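Local coordinates for protein Fe(2+) transporter FeoB (Legionella pneumophila, PDB 3IBY) that probably carries ferrous iron across the bacterial inner membrane in a GTP-driven uptake system, this chain being its cytosolic GTPase-containing part, at residues F107-D121 and L139-N151. Residues are numbered along the deposited sequence; the frame is centred on the assembly and turned at random.
Sequences FELGKPVVVALNMMD and LGCSVIPIQAHKN
With chi1 at 55° and 52°, Asp121 and His149 each hold their flat group between the backbone N and the carbonyl carbon, and from opposite directions the two groups meet. NE2 of His149 donates to OD2 of Asp121 over 2.6 Å, reaching the carboxylate on its syn side while OD2 lies near the ring plane. Histidine suits the place because a ring N-H can point at a carboxylate oxygen; a water joins the same OD2 to NZ of Lys150. The Gln147 amide stacks on the carboxylate, their planes nearly parallel. A different torsion serves Asn118, whose CG is anti to the backbone N (chi1 -165°): its OD1 accepts from Ala148 N at 3.1 Å and, weakly, from Met119 N, while ND2 is bonded to Cys12 O in the P-loop. An amide suits this place because it can donate and accept at once, linking the end of strand 113-118 to the P-loop and to the segment 147-149. Asn118-Met119-Met120-Asp121 matches the NKxD guanine-specificity motif of G proteins except at the lysine position, and Gln147-Ala148-His149 probably corresponds to the G5 loop; both are predicted to bind GTP. They sit at the C-terminal ends of parallel strands 113-118 and 143-145, the latter an outermost strand of the sheet. The strands are joined by alternating backbone bonds, from Val115 N to Ser142 O (2.9 Å), then from Ile144 N to Val115 O, Leu117 N to Ile144 O and Ile146 N to Leu117 O. Beta-branched Val115 and Val143 fit the extended backbone and lie side by side, CG1 to CG1 4.1 Å, on the face shared with Leu117. On the other face, the small Ala116 methyl meets CD1 of Ile146. Towards the strands' beginning, Cys141 SG packs against Val115 CG2 at 3.6 Å and Phe107 CZ at 3.8 Å, while Leu139 CB abuts the phenyl edge.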
loop_
_atom_site.group_PDB
_atom_site.type_symbol
_atom_site.label_atom_id
_atom_site.label_comp_id
_atom_site.label_asym_id
_atom_site.label_seq_id
_atom_site.Cartn_x
_atom_site.Cartn_y
_atom_site.Cartn_z
ATOM N N PHE A 107 3.858 -3.092 -1.529
ATOM C CA PHE A 107 4.745 -4.272 -1.610
ATOM C C PHE A 107 6.143 -3.962 -2.093
ATOM O O PHE A 107 7.021 -4.777 -1.924
ATOM C CB PHE A 107 4.223 -5.284 -2.638
ATOM C CG PHE A 107 3.021 -6.054 -2.203
ATOM C CD1 PHE A 107 2.335 -5.752 -1.022
ATOM C CD2 PHE A 107 2.544 -7.085 -3.003
ATOM C CE1 PHE A 107 1.266 -6.476 -0.643
ATOM C CE2 PHE A 107 1.417 -7.793 -2.623
ATOM C CZ PHE A 107 0.794 -7.476 -1.442
ATOM N N GLU A 108 6.337 -2.834 -2.765
ATOM C CA GLU A 108 7.661 -2.435 -3.235
ATOM C C GLU A 108 8.453 -1.712 -2.137
ATOM O O GLU A 108 9.572 -1.317 -2.379
ATOM C CB GLU A 108 7.534 -1.535 -4.486
ATOM C CG GLU A 108 6.529 -2.028 -5.562
ATOM C CD GLU A 108 6.553 -1.234 -6.871
ATOM O OE1 GLU A 108 6.877 -0.038 -6.875
ATOM O OE2 GLU A 108 6.238 -1.808 -7.944
ATOM N N LEU A 109 7.873 -1.498 -0.955
ATOM C CA LEU A 109 8.641 -0.953 0.191
ATOM C C LEU A 109 9.541 -2.004 0.894
ATOM O O LEU A 109 10.498 -1.681 1.570
ATOM C CB LEU A 109 7.698 -0.344 1.238
ATOM C CG LEU A 109 6.948 0.907 0.799
ATOM C CD1 LEU A 109 5.653 1.093 1.602
ATOM C CD2 LEU A 109 7.829 2.151 0.885
ATOM N N GLY A 110 9.215 -3.271 0.771
ATOM C CA GLY A 110 9.949 -4.280 1.510
ATOM C C GLY A 110 9.655 -4.267 2.995
ATOM O O GLY A 110 10.419 -4.785 3.789
ATOM N N LYS A 111 8.532 -3.702 3.364
ATOM C CA LYS A 111 8.105 -3.698 4.729
ATOM C C LYS A 111 6.934 -4.678 4.733
ATOM O O LYS A 111 6.243 -4.785 3.710
ATOM C CB LYS A 111 7.638 -2.268 5.106
ATOM C CG LYS A 111 8.192 -1.733 6.438
ATOM C CD LYS A 111 9.269 -0.687 6.244
ATOM C CE LYS A 111 9.914 -0.307 7.565
ATOM N NZ LYS A 111 9.814 -1.406 8.572
ATOM N N PRO A 112 6.678 -5.366 5.857
ATOM C CA PRO A 112 5.534 -6.299 6.032
ATOM C C PRO A 112 4.156 -5.695 5.769
ATOM O O PRO A 112 3.870 -4.609 6.259
ATOM C CB PRO A 112 5.589 -6.685 7.519
ATOM C CG PRO A 112 7.021 -6.475 7.931
ATOM C CD PRO A 112 7.536 -5.320 7.052
ATOM N N VAL A 113 3.309 -6.396 5.020
ATOM C CA VAL A 113 1.958 -5.953 4.769
ATOM C C VAL A 113 1.031 -7.108 5.036
ATOM O O VAL A 113 1.365 -8.243 4.760
ATOM C CB VAL A 113 1.712 -5.462 3.308
ATOM C CG1 VAL A 113 0.309 -4.904 3.134
ATOM C CG2 VAL A 113 2.726 -4.417 2.917
ATOM N N VAL A 114 -0.132 -6.780 5.599
ATOM C CA VAL A 114 -1.245 -7.689 5.798
ATOM C C VAL A 114 -2.419 -6.952 5.102
ATOM O O VAL A 114 -2.523 -5.728 5.219
ATOM C CB VAL A 114 -1.519 -7.872 7.309
ATOM C CG1 VAL A 114 -1.658 -6.512 7.964
ATOM C CG2 VAL A 114 -2.786 -8.665 7.542
ATOM N N VAL A 115 -3.262 -7.676 4.359
ATOM C CA VAL A 115 -4.410 -7.073 3.700
ATOM C C VAL A 115 -5.647 -7.359 4.519
ATOM O O VAL A 115 -5.860 -8.495 4.958
ATOM C CB VAL A 115 -4.585 -7.590 2.303
ATOM C CG1 VAL A 115 -5.877 -7.070 1.713
ATOM C CG2 VAL A 115 -3.441 -7.147 1.475
ATOM N N ALA A 116 -6.408 -6.299 4.786
ATOM C CA ALA A 116 -7.723 -6.351 5.467
ATOM C C ALA A 116 -8.755 -6.158 4.379
ATOM O O ALA A 116 -8.822 -5.082 3.804
ATOM C CB ALA A 116 -7.857 -5.241 6.468
ATOM N N LEU A 117 -9.520 -7.203 4.053
ATOM C CA LEU A 117 -10.371 -7.208 2.850
ATOM C C LEU A 117 -11.740 -6.892 3.371
ATOM O O LEU A 117 -12.430 -7.744 3.894
ATOM C CB LEU A 117 -10.310 -8.575 2.196
ATOM C CG LEU A 117 -10.461 -8.813 0.686
ATOM C CD1 LEU A 117 -11.316 -10.053 0.548
ATOM C CD2 LEU A 117 -11.044 -7.643 -0.089
ATOM N N ASN A 118 -12.074 -5.615 3.309
ATOM C CA ASN A 118 -13.233 -5.078 4.000
ATOM C C ASN A 118 -14.479 -5.146 3.088
ATOM O O ASN A 118 -14.376 -5.459 1.917
ATOM C CB ASN A 118 -12.903 -3.648 4.458
ATOM C CG ASN A 118 -13.881 -3.090 5.488
ATOM O OD1 ASN A 118 -14.674 -3.830 6.101
ATOM N ND2 ASN A 118 -13.836 -1.767 5.679
ATOM N N MET A 119 -15.652 -4.921 3.673
ATOM C CA MET A 119 -16.925 -4.770 2.963
ATOM C C MET A 119 -17.350 -6.050 2.286
ATOM O O MET A 119 -17.971 -6.051 1.199
ATOM C CB MET A 119 -16.834 -3.653 1.956
ATOM C CG MET A 119 -16.256 -2.366 2.503
ATOM S SD MET A 119 -17.315 -1.591 3.707
ATOM C CE MET A 119 -16.890 0.143 3.471
ATOM N N MET A 120 -17.026 -7.145 2.944
ATOM C CA MET A 120 -17.367 -8.444 2.409
ATOM C C MET A 120 -18.903 -8.610 2.287
ATOM O O MET A 120 -19.396 -9.407 1.439
ATOM C CB MET A 120 -16.794 -9.554 3.294
ATOM C CG MET A 120 -15.297 -9.634 3.339
ATOM S SD MET A 120 -14.608 -9.939 1.735
ATOM C CE MET A 120 -15.058 -11.648 1.369
ATOM N N ASP A 121 -19.635 -7.885 3.134
ATOM C CA ASP A 121 -21.078 -7.993 3.159
ATOM C C ASP A 121 -21.637 -7.277 1.951
ATOM O O ASP A 121 -22.506 -7.812 1.243
ATOM C CB ASP A 121 -21.680 -7.490 4.497
ATOM C CG ASP A 121 -21.278 -6.054 4.869
ATOM O OD1 ASP A 121 -20.214 -5.534 4.433
ATOM O OD2 ASP A 121 -22.025 -5.428 5.631
ATOM N N LEU A 139 -0.871 -12.794 -4.079
ATOM C CA LEU A 139 -0.236 -11.586 -3.503
ATOM C C LEU A 139 0.926 -11.877 -2.529
ATOM O O LEU A 139 1.712 -10.960 -2.192
ATOM C CB LEU A 139 -1.261 -10.712 -2.748
ATOM C CG LEU A 139 -2.406 -10.018 -3.493
ATOM C CD1 LEU A 139 -3.168 -9.084 -2.557
ATOM C CD2 LEU A 139 -1.914 -9.288 -4.730
ATOM N N GLY A 140 1.016 -13.111 -2.028
ATOM C CA GLY A 140 2.074 -13.464 -1.079
ATOM C C GLY A 140 2.009 -12.832 0.308
ATOM O O GLY A 140 3.001 -12.767 0.985
ATOM N N CYS A 141 0.847 -12.364 0.743
ATOM C CA CYS A 141 0.673 -11.876 2.125
ATOM C C CYS A 141 -0.659 -12.333 2.669
ATOM O O CYS A 141 -1.561 -12.623 1.886
ATOM C CB CYS A 141 0.689 -10.368 2.157
ATOM S SG CYS A 141 -0.760 -9.563 1.389
ATOM N N SER A 142 -0.793 -12.382 3.999
ATOM C CA SER A 142 -2.094 -12.630 4.610
ATOM C C SER A 142 -3.129 -11.699 4.015
ATOM O O SER A 142 -2.889 -10.482 3.901
ATOM C CB SER A 142 -2.065 -12.382 6.110
ATOM O OG SER A 142 -1.168 -13.273 6.734
ATOM N N VAL A 143 -4.248 -12.296 3.601
ATOM C CA VAL A 143 -5.447 -11.553 3.170
ATOM C C VAL A 143 -6.553 -11.941 4.158
ATOM O O VAL A 143 -6.885 -13.119 4.272
ATOM C CB VAL A 143 -5.862 -11.885 1.716
ATOM C CG1 VAL A 143 -6.965 -10.962 1.283
ATOM C CG2 VAL A 143 -4.704 -11.767 0.772
ATOM N N ILE A 144 -7.051 -10.967 4.917
ATOM C CA ILE A 144 -7.926 -11.260 6.045
ATOM C C ILE A 144 -9.250 -10.595 5.767
ATOM O O ILE A 144 -9.349 -9.362 5.798
ATOM C CB ILE A 144 -7.357 -10.758 7.403
ATOM C CG1 ILE A 144 -5.991 -11.427 7.731
ATOM C CG2 ILE A 144 -8.386 -10.967 8.533
ATOM C CD1 ILE A 144 -6.018 -12.919 8.105
ATOM N N PRO A 145 -10.265 -11.396 5.448
ATOM C CA PRO A 145 -11.604 -10.901 5.193
ATOM C C PRO A 145 -12.257 -10.377 6.461
ATOM O O PRO A 145 -12.218 -11.068 7.484
ATOM C CB PRO A 145 -12.360 -12.136 4.729
ATOM C CG PRO A 145 -11.336 -13.162 4.419
ATOM C CD PRO A 145 -10.113 -12.825 5.139
ATOM N N ILE A 146 -12.836 -9.175 6.384
ATOM C CA ILE A 146 -13.508 -8.516 7.525
ATOM C C ILE A 146 -14.789 -7.728 7.171
ATOM O O ILE A 146 -15.144 -7.546 6.005
ATOM C CB ILE A 146 -12.552 -7.517 8.239
ATOM C CG1 ILE A 146 -12.184 -6.332 7.315
ATOM C CG2 ILE A 146 -11.285 -8.228 8.730
ATOM C CD1 ILE A 146 -11.605 -5.122 8.027
ATOM N N GLN A 147 -15.481 -7.275 8.212
ATOM C CA GLN A 147 -16.556 -6.281 8.099
ATOM C C GLN A 147 -16.398 -5.350 9.292
ATOM O O GLN A 147 -16.876 -5.622 10.400
ATOM C CB GLN A 147 -17.928 -6.923 8.117
ATOM C CG GLN A 147 -18.152 -7.999 7.083
ATOM C CD GLN A 147 -19.479 -8.694 7.263
ATOM O OE1 GLN A 147 -19.598 -9.879 7.018
ATOM N NE2 GLN A 147 -20.464 -7.967 7.729
ATOM N N ALA A 148 -15.653 -4.281 9.058
ATOM C CA ALA A 148 -15.146 -3.478 10.129
ATOM C C ALA A 148 -16.332 -2.886 10.834
ATOM O O ALA A 148 -16.392 -2.860 12.063
ATOM C CB ALA A 148 -14.242 -2.387 9.569
ATOM N N HIS A 149 -17.284 -2.406 10.038
ATOM C CA HIS A 149 -18.532 -1.807 10.572
ATOM C C HIS A 149 -19.314 -2.732 11.524
ATOM O O HIS A 149 -20.145 -2.276 12.290
ATOM C CB HIS A 149 -19.438 -1.278 9.421
ATOM C CG HIS A 149 -19.712 -2.281 8.343
ATOM N ND1 HIS A 149 -18.714 -2.939 7.661
ATOM C CD2 HIS A 149 -20.878 -2.733 7.823
ATOM C CE1 HIS A 149 -19.253 -3.756 6.775
ATOM N NE2 HIS A 149 -20.567 -3.664 6.865
ATOM N N LYS A 150 -19.040 -4.024 11.454
ATOM C CA LYS A 150 -19.757 -5.015 12.229
ATOM C C LYS A 150 -18.812 -5.836 13.104
ATOM O O LYS A 150 -19.228 -6.789 13.737
ATOM C CB LYS A 150 -20.539 -5.910 11.265
ATOM C CG LYS A 150 -21.739 -5.218 10.610
ATOM C CD LYS A 150 -22.244 -5.955 9.351
ATOM C CE LYS A 150 -22.661 -7.363 9.628
ATOM N NZ LYS A 150 -23.339 -7.993 8.472
ATOM N N ASN A 151 -17.539 -5.443 13.157
ATOM C CA ASN A 151 -16.505 -6.134 13.946
ATOM C C ASN A 151 -16.204 -7.576 13.543
ATOM O O ASN A 151 -15.550 -8.304 14.278
ATOM C CB ASN A 151 -16.833 -6.050 15.430
ATOM C CG ASN A 151 -16.054 -4.960 16.116
ATOM O OD1 ASN A 151 -14.832 -5.086 16.311
ATOM N ND2 ASN A 151 -16.743 -3.868 16.482
HETATM O O HOH W 1 -15.848 -1.113 7.271
HETATM O O HOH W 2 -24.227 -5.998 6.714
#